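Local coordinates for hypothetical protein Atu0120 (Agrobacterium tumefaciens, PDB 2I6H) that is of unknown function but belongs to the bacterial DUF924 family, has an all-helical fold without strands and carries bound calcium ions in the crystal, at residues 34-38 against 84-89; 44-48 against 130-134; 77-83 against 121-127; 115-119 against 135-139. All blocks are in the same frame, centred on the assembly; numbering follows the deposited sequence. Where two conformers were deposited one is given.

Contact 1: 34-38 against 84-89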
loop_
_atom_site.group_PDB
_atom_site.type_symbol
_atom_site.label_atom_id
_atom_site.label_comp_id
_atom_site.label_asym_id
_atom_site.label_seq_id
_atom_site.Cartn_x
_atom_site.Cartn_y
_atom_site.Cartn_z
ATOM N N ILE A 34 -0.649 4.661 -23.922
ATOM C CA ILE A 34 -1.059 5.019 -22.552
ATOM C C ILE A 34 -0.507 3.952 -21.602
ATOM O O ILE A 34 0.092 4.264 -20.548
ATOM C CB ILE A 34 -2.609 5.158 -22.452
ATOM C CG1 ILE A 34 -3.042 6.438 -23.200
ATOM C CG2 ILE A 34 -3.074 5.119 -20.998
ATOM C CD1 ILE A 34 -4.546 6.425 -23.587
ATOM N N VAL A 35 -0.711 2.693 -21.980
ATOM C CA VAL A 35 -0.282 1.585 -21.133
ATOM C C VAL A 35 1.249 1.583 -20.992
ATOM O O VAL A 35 1.774 1.470 -19.866
ATOM C CB VAL A 35 -0.840 0.221 -21.631
ATOM C CG1 VAL A 35 -0.234 -0.945 -20.779
ATOM C CG2 VAL A 35 -2.410 0.216 -21.524
ATOM N N ASP A 36 1.954 1.760 -22.111
ATOM C CA ASP A 36 3.440 1.869 -22.093
ATOM C C ASP A 36 3.922 2.992 -21.148
ATOM O O ASP A 36 4.857 2.828 -20.375
ATOM C CB ASP A 36 3.951 2.149 -23.503
ATOM C CG ASP A 36 4.008 0.911 -24.366
ATOM O OD1 ASP A 36 3.756 -0.201 -23.840
ATOM O OD2 ASP A 36 4.309 1.064 -25.563
ATOM N N PHE A 37 3.301 4.157 -21.273
ATOM C CA PHE A 37 3.596 5.294 -20.390
ATOM C C PHE A 37 3.411 4.905 -18.895
ATOM O O PHE A 37 4.255 5.208 -18.049
ATOM C CB PHE A 37 2.656 6.446 -20.762
ATOM C CG PHE A 37 2.604 7.565 -19.730
ATOM C CD1 PHE A 37 3.482 8.649 -19.791
ATOM C CD2 PHE A 37 1.640 7.549 -18.717
ATOM C CE1 PHE A 37 3.407 9.685 -18.830
ATOM C CE2 PHE A 37 1.574 8.585 -17.748
ATOM C CZ PHE A 37 2.450 9.637 -17.816
ATOM N N TRP A 38 2.288 4.263 -18.594
ATOM C CA TRP A 38 1.987 3.843 -17.212
ATOM C C TRP A 38 3.045 2.842 -16.695
ATOM O O TRP A 38 3.557 2.979 -15.540
ATOM C CB TRP A 38 0.593 3.253 -17.153
ATOM C CG TRP A 38 -0.033 3.273 -15.718
ATOM C CD1 TRP A 38 -0.284 2.197 -14.916
ATOM C CD2 TRP A 38 -0.432 4.429 -14.973
ATOM N NE1 TRP A 38 -0.828 2.600 -13.716
ATOM C CE2 TRP A 38 -0.944 3.965 -13.725
ATOM C CE3 TRP A 38 -0.425 5.813 -15.242
ATOM C CZ2 TRP A 38 -1.419 4.832 -12.737
ATOM C CZ3 TRP A 38 -0.924 6.681 -14.262
ATOM C CH2 TRP A 38 -1.420 6.183 -13.028
ATOM N N LEU A 84 -7.607 -1.477 -19.844
ATOM C CA LEU A 84 -6.727 -0.869 -18.829
ATOM C C LEU A 84 -6.493 0.628 -19.130
ATOM O O LEU A 84 -6.554 1.471 -18.232
ATOM C CB LEU A 84 -5.368 -1.633 -18.751
ATOM C CG LEU A 84 -4.288 -1.032 -17.812
ATOM C CD1 LEU A 84 -4.867 -0.850 -16.377
ATOM C CD2 LEU A 84 -2.998 -1.877 -17.785
ATOM N N ALA A 85 -6.182 0.962 -20.391
ATOM C CA ALA A 85 -6.025 2.355 -20.793
ATOM C C ALA A 85 -7.267 3.193 -20.437
ATOM O O ALA A 85 -7.121 4.341 -19.985
ATOM C CB ALA A 85 -5.712 2.471 -22.294
ATOM N N LEU A 86 -8.464 2.649 -20.684
ATOM C CA LEU A 86 -9.703 3.338 -20.266
ATOM C C LEU A 86 -9.708 3.645 -18.752
ATOM O O LEU A 86 -10.089 4.755 -18.351
ATOM C CB LEU A 86 -10.943 2.537 -20.639
ATOM C CG LEU A 86 -11.269 2.456 -22.138
ATOM C CD1 LEU A 86 -12.507 1.571 -22.322
ATOM C CD2 LEU A 86 -11.500 3.895 -22.744
HETATM N N MSE A 87 -9.298 2.678 -17.935
HETATM C CA MSE A 87 -9.266 2.863 -16.481
HETATM C C MSE A 87 -8.310 4.023 -16.150
HETATM O O MSE A 87 -8.621 4.910 -15.330
HETATM C CB MSE A 87 -8.725 1.612 -15.768
HETATM C CG MSE A 87 -9.445 0.347 -16.004
HETATM SE SE MSE A 87 -11.340 0.475 -15.373
HETATM C CE MSE A 87 -12.153 0.808 -17.076
ATOM N N LEU A 88 -7.158 4.023 -16.810
ATOM C CA LEU A 88 -6.107 5.017 -16.551
ATOM C C LEU A 88 -6.591 6.393 -16.965
ATOM O O LEU A 88 -6.363 7.394 -16.255
ATOM C CB LEU A 88 -4.838 4.629 -17.289
ATOM C CG LEU A 88 -4.245 3.316 -16.788
ATOM C CD1 LEU A 88 -2.987 3.034 -17.636
ATOM C CD2 LEU A 88 -3.921 3.336 -15.289
ATOM N N LEU A 89 -7.313 6.467 -18.077
ATOM C CA LEU A 89 -7.866 7.771 -18.499
ATOM C C LEU A 89 -9.042 8.292 -17.649
ATOM O O LEU A 89 -9.189 9.521 -17.462
ATOM C CB LEU A 89 -8.352 7.653 -19.929
ATOM C CG LEU A 89 -7.236 7.469 -20.971
ATOM C CD1 LEU A 89 -7.900 7.261 -22.316
ATOM C CD2 LEU A 89 -6.299 8.749 -20.996
#
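L88 and W38 meet in a CH-pi contact: the methyl CD2 of L88 lies 3.5 Å from the centroid of the five-membered ring of W38, and the line joining them is 13° off the ring normal, which places the methyl over the face and not at the edge. The other branch of L88 reaches the root of the same side chain, with CD1 3.6 Å from W38 CB, so the leucine fork straddles the stem and the pyrrole part of the indole. The W38 side chain leaves its helix with CG opposite the backbone N (chi1 -158°), which carries the indole across the tip of L88.

Both segments are interior turns of longer helices, 29-41 and 80-97. Their local axes pass 9.7 Å apart at 68°, a steep crossing within an all-helical fold, and the backbones come nearest where the CA atoms of V35 and A85 are 5.8 Å apart. The small side chain of A85 at this point is consistent with so close an approach.

The remaining contacts are aliphatic. I34 divides its work between two branches: CG2 lies 4.0 Å from A85 CB, while CD1, at the end of the longer arm, meets L89 CD1 at 3.7 Å, the two side chains crossing at about a right angle. V35 also uses both methyls: CG2 lies 4.1 Å from A85 CB and CG1 touches CD2 of L84. F61 of helix 51-69 covers both I34 and L89, whereas W38 also stacks on W46 and forms an edge-to-face pair with F134.

Contact 2: 44-48 against 130-134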
loop_
_atom_site.group_PDB
_atom_site.type_symbol
_atom_site.label_atom_id
_atom_site.label_comp_id
_atom_site.label_asym_id
_atom_site.label_seq_id
_atom_site.Cartn_x
_atom_site.Cartn_y
_atom_site.Cartn_z
ATOM N N ASP A 44 6.284 3.866 -8.398
ATOM C CA ASP A 44 6.898 5.103 -7.909
ATOM C C ASP A 44 6.007 6.318 -8.236
ATOM O O ASP A 44 5.816 7.236 -7.406
ATOM C CB ASP A 44 8.255 5.280 -8.565
ATOM C CG ASP A 44 8.902 6.624 -8.204
ATOM O OD1 ASP A 44 8.921 6.952 -6.989
ATOM O OD2 ASP A 44 9.356 7.336 -9.134
ATOM N N LYS A 45 5.424 6.302 -9.428
ATOM C CA LYS A 45 4.544 7.403 -9.835
ATOM C C LYS A 45 3.072 7.103 -9.583
ATOM O O LYS A 45 2.302 8.033 -9.330
ATOM C CB LYS A 45 4.744 7.804 -11.304
ATOM C CG LYS A 45 6.170 8.201 -11.723
ATOM C CD LYS A 45 6.716 9.310 -10.847
ATOM C CE LYS A 45 7.996 9.907 -11.401
ATOM N NZ LYS A 45 9.021 8.850 -11.538
ATOM N N TRP A 46 2.662 5.835 -9.683
ATOM C CA TRP A 46 1.241 5.516 -9.470
ATOM C C TRP A 46 0.796 5.872 -8.057
ATOM O O TRP A 46 -0.330 6.307 -7.874
ATOM C CB TRP A 46 0.921 4.020 -9.691
ATOM C CG TRP A 46 1.457 3.444 -10.946
ATOM C CD1 TRP A 46 1.818 4.118 -12.084
ATOM C CD2 TRP A 46 1.705 2.061 -11.195
ATOM N NE1 TRP A 46 2.258 3.234 -13.015
ATOM C CE2 TRP A 46 2.214 1.963 -12.507
ATOM C CE3 TRP A 46 1.554 0.901 -10.438
ATOM C CZ2 TRP A 46 2.564 0.735 -13.091
ATOM C CZ3 TRP A 46 1.903 -0.343 -11.021
ATOM C CH2 TRP A 46 2.406 -0.404 -12.331
ATOM N N PHE A 47 1.675 5.680 -7.068
ATOM C CA PHE A 47 1.246 5.668 -5.662
ATOM C C PHE A 47 1.864 6.756 -4.770
ATOM O O PHE A 47 1.782 6.670 -3.540
ATOM C CB PHE A 47 1.498 4.284 -5.020
ATOM C CG PHE A 47 0.881 3.125 -5.769
ATOM C CD1 PHE A 47 -0.487 3.108 -6.094
ATOM C CD2 PHE A 47 1.667 2.063 -6.170
ATOM C CE1 PHE A 47 -1.056 2.024 -6.811
ATOM C CE2 PHE A 47 1.120 0.983 -6.876
ATOM C CZ PHE A 47 -0.261 0.964 -7.189
ATOM N N ASP A 48 2.506 7.754 -5.365
ATOM C CA ASP A 48 3.151 8.806 -4.592
ATOM C C ASP A 48 3.065 10.102 -5.374
ATOM O O ASP A 48 3.659 10.216 -6.463
ATOM C CB ASP A 48 4.614 8.422 -4.324
ATOM C CG ASP A 48 5.445 9.580 -3.822
ATOM O OD1 ASP A 48 4.973 10.290 -2.904
ATOM O OD2 ASP A 48 6.566 9.776 -4.357
ATOM N N ASP A 130 0.433 -6.854 -11.155
ATOM C CA ASP A 130 0.804 -5.476 -10.781
ATOM C C ASP A 130 -0.183 -4.427 -11.296
ATOM O O ASP A 130 -0.316 -3.353 -10.719
ATOM C CB ASP A 130 2.172 -5.131 -11.396
ATOM C CG ASP A 130 3.346 -5.685 -10.599
ATOM O OD1 ASP A 130 3.109 -6.192 -9.486
ATOM O OD2 ASP A 130 4.507 -5.580 -11.064
ATOM N N LEU A 131 -0.792 -4.724 -12.453
ATOM C CA LEU A 131 -1.705 -3.766 -13.119
ATOM C C LEU A 131 -3.177 -4.025 -12.835
ATOM O O LEU A 131 -4.039 -3.210 -13.139
ATOM C CB LEU A 131 -1.456 -3.748 -14.630
ATOM C CG LEU A 131 -0.077 -3.223 -15.083
ATOM C CD1 LEU A 131 0.095 -3.554 -16.546
ATOM C CD2 LEU A 131 0.104 -1.702 -14.807
ATOM N N ARG A 132 -3.466 -5.193 -12.287
ATOM C CA ARG A 132 -4.853 -5.609 -12.046
ATOM C C ARG A 132 -5.673 -4.612 -11.216
ATOM O O ARG A 132 -6.868 -4.385 -11.491
ATOM C CB ARG A 132 -4.769 -6.968 -11.336
ATOM C CG ARG A 132 -5.977 -7.784 -11.385
ATOM C CD ARG A 132 -5.559 -9.298 -11.249
ATOM N NE ARG A 132 -4.828 -9.845 -12.402
ATOM C CZ ARG A 132 -4.050 -10.930 -12.357
ATOM N NH1 ARG A 132 -3.885 -11.575 -11.209
ATOM N NH2 ARG A 132 -3.442 -11.392 -13.435
ATOM N N VAL A 133 -5.047 -4.049 -10.183
ATOM C CA VAL A 133 -5.749 -3.142 -9.273
ATOM C C VAL A 133 -6.416 -1.940 -9.998
ATOM O O VAL A 133 -7.389 -1.374 -9.505
ATOM C CB VAL A 133 -4.843 -2.664 -8.109
ATOM C CG1 VAL A 133 -3.781 -1.737 -8.614
ATOM C CG2 VAL A 133 -5.731 -2.012 -6.971
ATOM N N PHE A 134 -5.854 -1.533 -11.139
ATOM C CA PHE A 134 -6.477 -0.406 -11.890
ATOM C C PHE A 134 -7.896 -0.650 -12.421
ATOM O O PHE A 134 -8.648 0.319 -12.661
ATOM C CB PHE A 134 -5.480 0.163 -12.908
ATOM C CG PHE A 134 -4.227 0.617 -12.229
ATOM C CD1 PHE A 134 -4.265 1.784 -11.458
ATOM C CD2 PHE A 134 -3.067 -0.190 -12.201
ATOM C CE1 PHE A 134 -3.158 2.217 -10.721
ATOM C CE2 PHE A 134 -1.914 0.234 -11.439
ATOM C CZ PHE A 134 -1.982 1.441 -10.708
#
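One face of the W46 indole takes the rim of the F134 ring: F134 CZ stands 3.3 Å above the indole plane, displaced from its centre. The six-membered ring of W46 and the F134 ring have centroids 5.2 Å apart and planes at 85°, the geometry of a T-shaped pair in which F134 supplies the edge and W46 the face. F47 CZ sits at the indole edge, in its plane, and W46 CB lies over the centre of the F47 ring. Across the contact, F47 CZ also reaches F134 CZ at 3.9 Å, so both rings from 44-48 converge on one corner of F134. Farther along the indole, L131 CD2 approaches W46 CH2 at 3.6 Å, and the backbone O of D130 lies 3.8 Å from W46 CZ3.

The polar end of W46 points elsewhere: NE1 is hydrogen-bonded to the backbone O of W38. L161 of the second subunit packs on F47, placing this cluster beside the dimer interface.

Between the segments, then, cohesion is aromatic and dispersive, with the ring orientation presenting polarised C-H bonds of F134 to the W46 pi cloud, while the indole N-H is satisfied by helix 29-41.

Contact 3: 77-83 against 121-127. With CA (calcium ion), chain C.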
loop_
_atom_site.group_PDB
_atom_site.type_symbol
_atom_site.label_atom_id
_atom_site.label_comp_id
_atom_site.label_asym_id
_atom_site.label_seq_id
_atom_site.Cartn_x
_atom_site.Cartn_y
_atom_site.Cartn_z
ATOM N N LEU A 77 -13.000 -1.394 -25.089
ATOM C CA LEU A 77 -13.480 -2.510 -24.259
ATOM C C LEU A 77 -13.172 -3.878 -24.907
ATOM O O LEU A 77 -13.194 -4.907 -24.230
ATOM C CB LEU A 77 -14.983 -2.374 -23.975
ATOM C CG LEU A 77 -15.336 -1.260 -22.957
ATOM C CD1 LEU A 77 -16.860 -1.030 -22.971
ATOM C CD2 LEU A 77 -14.792 -1.583 -21.508
ATOM N N GLU A 78 -12.894 -3.885 -26.215
ATOM C CA GLU A 78 -12.600 -5.165 -26.888
ATOM C C GLU A 78 -11.280 -5.834 -26.418
ATOM O O GLU A 78 -11.148 -7.081 -26.496
ATOM C CB GLU A 78 -12.604 -4.956 -28.410
ATOM C CG GLU A 78 -12.357 -6.239 -29.152
ATOM C CD GLU A 78 -12.432 -6.092 -30.689
ATOM O OE1 GLU A 78 -12.876 -5.060 -31.225
ATOM O OE2 GLU A 78 -12.025 -7.069 -31.363
ATOM N N GLY A 79 -10.309 -5.027 -25.962
ATOM C CA GLY A 79 -8.955 -5.522 -25.608
ATOM C C GLY A 79 -8.675 -5.363 -24.114
ATOM O O GLY A 79 -9.179 -4.426 -23.485
ATOM N N ALA A 80 -7.883 -6.265 -23.548
ATOM C CA ALA A 80 -7.574 -6.173 -22.127
ATOM C C ALA A 80 -6.725 -4.941 -21.818
ATOM O O ALA A 80 -7.082 -4.157 -20.915
ATOM C CB ALA A 80 -6.881 -7.472 -21.604
ATOM N N GLU A 81 -5.594 -4.762 -22.520
ATOM C CA GLU A 81 -4.762 -3.589 -22.222
ATOM C C GLU A 81 -5.415 -2.268 -22.652
ATOM O O GLU A 81 -5.241 -1.260 -22.004
ATOM C CB GLU A 81 -3.344 -3.728 -22.782
ATOM C CG GLU A 81 -2.593 -4.877 -22.050
ATOM C CD GLU A 81 -1.061 -4.806 -22.178
ATOM O OE1 GLU A 81 -0.596 -4.306 -23.214
ATOM O OE2 GLU A 81 -0.351 -5.222 -21.223
ATOM N N SER A 82 -6.192 -2.286 -23.738
ATOM C CA SER A 82 -6.920 -1.072 -24.109
ATOM C C SER A 82 -7.997 -0.745 -23.063
ATOM O O SER A 82 -8.270 0.433 -22.797
ATOM C CB SER A 82 -7.497 -1.142 -25.552
ATOM O OG SER A 82 -8.306 -2.290 -25.722
ATOM N N SER A 83 -8.583 -1.765 -22.438
ATOM C CA SER A 83 -9.535 -1.490 -21.342
ATOM C C SER A 83 -8.790 -0.931 -20.123
ATOM O O SER A 83 -9.290 -0.039 -19.464
ATOM C CB SER A 83 -10.329 -2.721 -20.924
ATOM O OG SER A 83 -11.272 -3.083 -21.926
ATOM N N ARG A 121 -15.607 -9.265 -19.197
ATOM C CA ARG A 121 -14.883 -9.829 -20.337
ATOM C C ARG A 121 -13.625 -10.575 -19.895
ATOM O O ARG A 121 -12.933 -11.118 -20.746
ATOM C CB ARG A 121 -14.475 -8.734 -21.323
ATOM C CG ARG A 121 -15.676 -8.094 -22.006
ATOM C CD ARG A 121 -15.340 -6.954 -22.925
ATOM N NE ARG A 121 -16.583 -6.306 -23.392
ATOM C CZ ARG A 121 -16.825 -5.929 -24.638
ATOM N NH1 ARG A 121 -15.938 -6.163 -25.605
ATOM N NH2 ARG A 121 -17.963 -5.321 -24.927
ATOM N N GLY A 122 -13.303 -10.536 -18.602
ATOM C CA GLY A 122 -12.109 -11.250 -18.054
ATOM C C GLY A 122 -10.809 -10.456 -18.181
ATOM O O GLY A 122 -9.706 -10.990 -17.939
ATOM N N HIS A 123 -10.920 -9.172 -18.548
ATOM C CA HIS A 123 -9.720 -8.363 -18.844
ATOM C C HIS A 123 -8.763 -8.183 -17.657
ATOM O O HIS A 123 -7.510 -8.091 -17.835
ATOM C CB HIS A 123 -10.116 -6.996 -19.417
ATOM C CG HIS A 123 -10.704 -7.057 -20.797
ATOM N ND1 HIS A 123 -10.446 -8.094 -21.664
ATOM C CD2 HIS A 123 -11.521 -6.194 -21.462
ATOM C CE1 HIS A 123 -11.085 -7.877 -22.807
ATOM N NE2 HIS A 123 -11.734 -6.724 -22.712
ATOM N N ASP A 124 -9.322 -8.089 -16.451
ATOM C CA ASP A 124 -8.487 -7.882 -15.253
ATOM C C ASP A 124 -7.560 -9.093 -15.051
ATOM O O ASP A 124 -6.410 -8.948 -14.615
ATOM C CB ASP A 124 -9.341 -7.670 -13.998
ATOM C CG ASP A 124 -10.314 -8.825 -13.707
ATOM O OD1 ASP A 124 -10.967 -9.352 -14.659
ATOM O OD2 ASP A 124 -10.438 -9.188 -12.500
ATOM N N GLN A 125 -8.072 -10.276 -15.394
ATOM C CA GLN A 125 -7.279 -11.514 -15.244
ATOM C C GLN A 125 -6.259 -11.635 -16.355
ATOM O O GLN A 125 -5.309 -12.426 -16.225
ATOM C CB GLN A 125 -8.197 -12.744 -15.232
ATOM C CG GLN A 125 -9.073 -12.797 -13.972
ATOM C CD GLN A 125 -8.257 -12.770 -12.673
ATOM O OE1 GLN A 125 -7.389 -13.630 -12.433
ATOM N NE2 GLN A 125 -8.533 -11.787 -11.829
ATOM N N ALA A 126 -6.447 -10.879 -17.438
ATOM C CA ALA A 126 -5.566 -10.965 -18.613
ATOM C C ALA A 126 -4.358 -10.044 -18.507
ATOM O O ALA A 126 -3.369 -10.291 -19.188
ATOM C CB ALA A 126 -6.327 -10.716 -19.919
ATOM N N VAL A 127 -4.398 -9.028 -17.637
ATOM C CA VAL A 127 -3.200 -8.168 -17.435
ATOM C C VAL A 127 -2.371 -8.724 -16.261
ATOM O O VAL A 127 -2.845 -9.578 -15.496
ATOM C CB VAL A 127 -3.619 -6.672 -17.206
ATOM C CG1 VAL A 127 -4.570 -6.198 -18.334
ATOM C CG2 VAL A 127 -4.289 -6.499 -15.839
HETATM CA CA CA C . -12.326 -5.979 -33.522
HETATM O O HOH W 1 -13.544 -8.451 -25.732
HETATM O O HOH W 2 -10.129 -4.895 -33.107
#
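A contact between helix ends, with one buried hydrogen bond, joins the 3-10 turn at 77-78 and the first turn of helix 80-97 to the end of helix 108-120 and the short helix 123-126, toward the periphery of the chain. H123 NE2 donates to the backbone O of L77 over 2.8 Å, with an N-H...O angle of 154°. The oxygen lies in the imidazole plane, but the donor is tilted 33° from the carbonyl plane.

Both faces of the ring are occupied. A80 CA makes a CH-pi contact 3.7 Å from the H123 centroid, and G79 O lies over the same face; on the opposite face R121 CB stands 3.7 Å above the plane. With the N-H bond in its plane, this sandwich should fix the rotation of the imidazole. Beyond it, A80 CB meets A126 CB at 3.7 Å.

The guanidinium of R121 lies flat over L77 CB, while its NE is paired with E117. A water accepts a donation from R121 NH1, weakly, and donates to E78 O. The E78 carboxylate chelates a calcium ion through OE1 and OE2, at 2.5 and 2.4 Å.

G79 occupies the N-cap position of helix 80-97, and G122, with positive phi, closes helix 108-120 in a Schellman motif: the contact pairs a helix start with a helix stop.

Contact 4: 115-119 against 135-139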
loop_
_atom_site.group_PDB
_atom_site.type_symbol
_atom_site.label_atom_id
_atom_site.label_comp_id
_atom_site.label_asym_id
_atom_site.label_seq_id
_atom_site.Cartn_x
_atom_site.Cartn_y
_atom_site.Cartn_z
ATOM N N ALA A 115 -15.305 -0.471 -15.929
ATOM C CA ALA A 115 -14.614 -1.494 -15.094
ATOM C C ALA A 115 -15.469 -2.774 -15.020
ATOM O O ALA A 115 -14.979 -3.891 -15.237
ATOM C CB ALA A 115 -14.320 -0.977 -13.675
ATOM N N ASP A 116 -16.750 -2.585 -14.743
ATOM C CA ASP A 116 -17.704 -3.711 -14.724
ATOM C C ASP A 116 -17.663 -4.525 -16.043
ATOM O O ASP A 116 -17.560 -5.786 -16.042
ATOM C CB ASP A 116 -19.121 -3.174 -14.492
ATOM C CG ASP A 116 -20.180 -4.308 -14.514
ATOM O OD1 ASP A 116 -20.183 -5.174 -13.599
ATOM O OD2 ASP A 116 -20.957 -4.345 -15.501
ATOM N N GLU A 117 -17.727 -3.807 -17.155
ATOM C CA GLU A 117 -17.719 -4.445 -18.477
ATOM C C GLU A 117 -16.389 -5.177 -18.744
ATOM O O GLU A 117 -16.379 -6.309 -19.243
ATOM C CB GLU A 117 -18.046 -3.450 -19.596
ATOM C CG GLU A 117 -18.107 -4.118 -20.988
ATOM C CD GLU A 117 -19.092 -5.315 -21.083
ATOM O OE1 GLU A 117 -20.069 -5.403 -20.285
ATOM O OE2 GLU A 117 -18.855 -6.161 -21.986
ATOM N N ALA A 118 -15.282 -4.545 -18.373
ATOM C CA ALA A 118 -13.952 -5.140 -18.545
ATOM C C ALA A 118 -13.805 -6.418 -17.726
ATOM O O ALA A 118 -13.273 -7.416 -18.225
ATOM C CB ALA A 118 -12.845 -4.097 -18.177
ATOM N N ILE A 119 -14.298 -6.394 -16.486
ATOM C CA ILE A 119 -14.232 -7.549 -15.620
ATOM C C ILE A 119 -15.110 -8.677 -16.190
ATOM O O ILE A 119 -14.719 -9.869 -16.166
ATOM C CB ILE A 119 -14.584 -7.181 -14.192
ATOM C CG1 ILE A 119 -13.412 -6.332 -13.632
ATOM C CG2 ILE A 119 -14.768 -8.468 -13.289
ATOM C CD1 ILE A 119 -13.745 -5.621 -12.347
ATOM N N PHE A 135 -8.268 -1.933 -12.602
ATOM C CA PHE A 135 -9.646 -2.304 -12.914
ATOM C C PHE A 135 -10.545 -2.252 -11.657
ATOM O O PHE A 135 -11.769 -2.272 -11.778
ATOM C CB PHE A 135 -9.703 -3.738 -13.510
ATOM C CG PHE A 135 -9.140 -3.830 -14.883
ATOM C CD1 PHE A 135 -9.889 -3.406 -15.992
ATOM C CD2 PHE A 135 -7.849 -4.311 -15.091
ATOM C CE1 PHE A 135 -9.352 -3.474 -17.323
ATOM C CE2 PHE A 135 -7.310 -4.421 -16.407
ATOM C CZ PHE A 135 -8.076 -3.979 -17.532
ATOM N N TYR A 136 -9.952 -2.204 -10.463
ATOM C CA TYR A 136 -10.736 -2.324 -9.200
ATOM C C TYR A 136 -10.902 -0.975 -8.508
ATOM O O TYR A 136 -11.874 -0.734 -7.770
ATOM C CB TYR A 136 -10.038 -3.323 -8.255
ATOM C CG TYR A 136 -9.759 -4.685 -8.891
ATOM C CD1 TYR A 136 -10.526 -5.166 -9.985
ATOM C CD2 TYR A 136 -8.754 -5.507 -8.356
ATOM C CE1 TYR A 136 -10.241 -6.452 -10.532
ATOM C CE2 TYR A 136 -8.467 -6.772 -8.893
ATOM C CZ TYR A 136 -9.219 -7.231 -9.967
ATOM O OH TYR A 136 -8.939 -8.483 -10.499
ATOM N N LEU A 137 -9.930 -0.085 -8.737
ATOM C CA LEU A 137 -9.957 1.226 -8.099
ATOM C C LEU A 137 -11.267 2.015 -8.353
ATOM O O LEU A 137 -11.715 2.728 -7.441
ATOM C CB LEU A 137 -8.702 2.061 -8.459
ATOM C CG LEU A 137 -7.395 1.492 -7.855
ATOM C CD1 LEU A 137 -6.213 2.293 -8.391
ATOM C CD2 LEU A 137 -7.458 1.612 -6.329
ATOM N N PRO A 138 -11.863 1.927 -9.574
ATOM C CA PRO A 138 -13.153 2.629 -9.764
ATOM C C PRO A 138 -14.199 2.192 -8.711
ATOM O O PRO A 138 -15.017 3.006 -8.292
ATOM C CB PRO A 138 -13.563 2.262 -11.205
ATOM C CG PRO A 138 -12.246 2.074 -11.908
ATOM C CD PRO A 138 -11.411 1.301 -10.831
ATOM N N PHE A 139 -14.134 0.936 -8.264
ATOM C CA PHE A 139 -15.101 0.474 -7.245
ATOM C C PHE A 139 -14.767 1.097 -5.875
ATOM O O PHE A 139 -15.680 1.534 -5.164
ATOM C CB PHE A 139 -15.178 -1.049 -7.227
ATOM C CG PHE A 139 -15.617 -1.620 -8.547
ATOM C CD1 PHE A 139 -16.960 -1.511 -8.931
ATOM C CD2 PHE A 139 -14.680 -2.192 -9.424
ATOM C CE1 PHE A 139 -17.405 -2.042 -10.183
ATOM C CE2 PHE A 139 -15.106 -2.701 -10.681
ATOM C CZ PHE A 139 -16.468 -2.620 -11.047
#
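Helix 108-120 packs here against the bend that leads into the short helix 137-140, a buried helix-to-turn junction within the all-helical fold. A115 and F135 mark the nearest backbone approach, with CA atoms 5.5 Å apart. The methyl of A115 fits into the bend: its CB lies 3.4 Å from F135 O and 3.5 Å from F139 CE2, with P138 CG next to it at 4.1 Å. One turn later I119 enters the same bend with the end of its longer branch. Because CG1 is anti to the carbonyl carbon (chi1 -71°) and the chain then extends, CD1 arrives 3.6 Å from F139 CE2 and also meets the Y136 ring at its edge, 4.0 Å from CD1 of that tyrosine. I119 and F139 approach from opposite directions. A118 sets its methyl obliquely against F135, with CB 3.6 Å from CE1.

The rings reach further elements. F139 also touches R150 and A151 of helix 145-155, and the hydroxyl of Y136 is hydrogen-bonded to D124. D116 has its salt-bridge partner in R150, so its charge is met outside the contact.

Across the segments the cohesion is thus apolar, yet F135 O is buried with no polar partner anywhere in the model. Besides the A115 methyl, I119 CD1 lies 3.9 Å from F135 O; burying the carbonyl oxygen among such carbons probably costs some stability.

Contacts 1 and 4 are buried and held by apolar side chains, though contact 4 also buries a carbonyl oxygen, whereas contacts 2 and 3 are only partly buried. Contact 2 is mainly aromatic despite lying next to the second subunit; contact 3, farthest from the chain centre, alone has a hydrogen bond between its segments, and its E78 binds a calcium ion directly. Helix 80-97 serves both contact 1 and contact 3, at successive turns. Contacts 1 and 2 merge through W38, W46 and F134, while 3 and 4 are joined by a probable hydrogen bond from H123 N to A118 O. R132 ties contact 2 to contact 3 by reaching the backbone oxygens of D124 and V127.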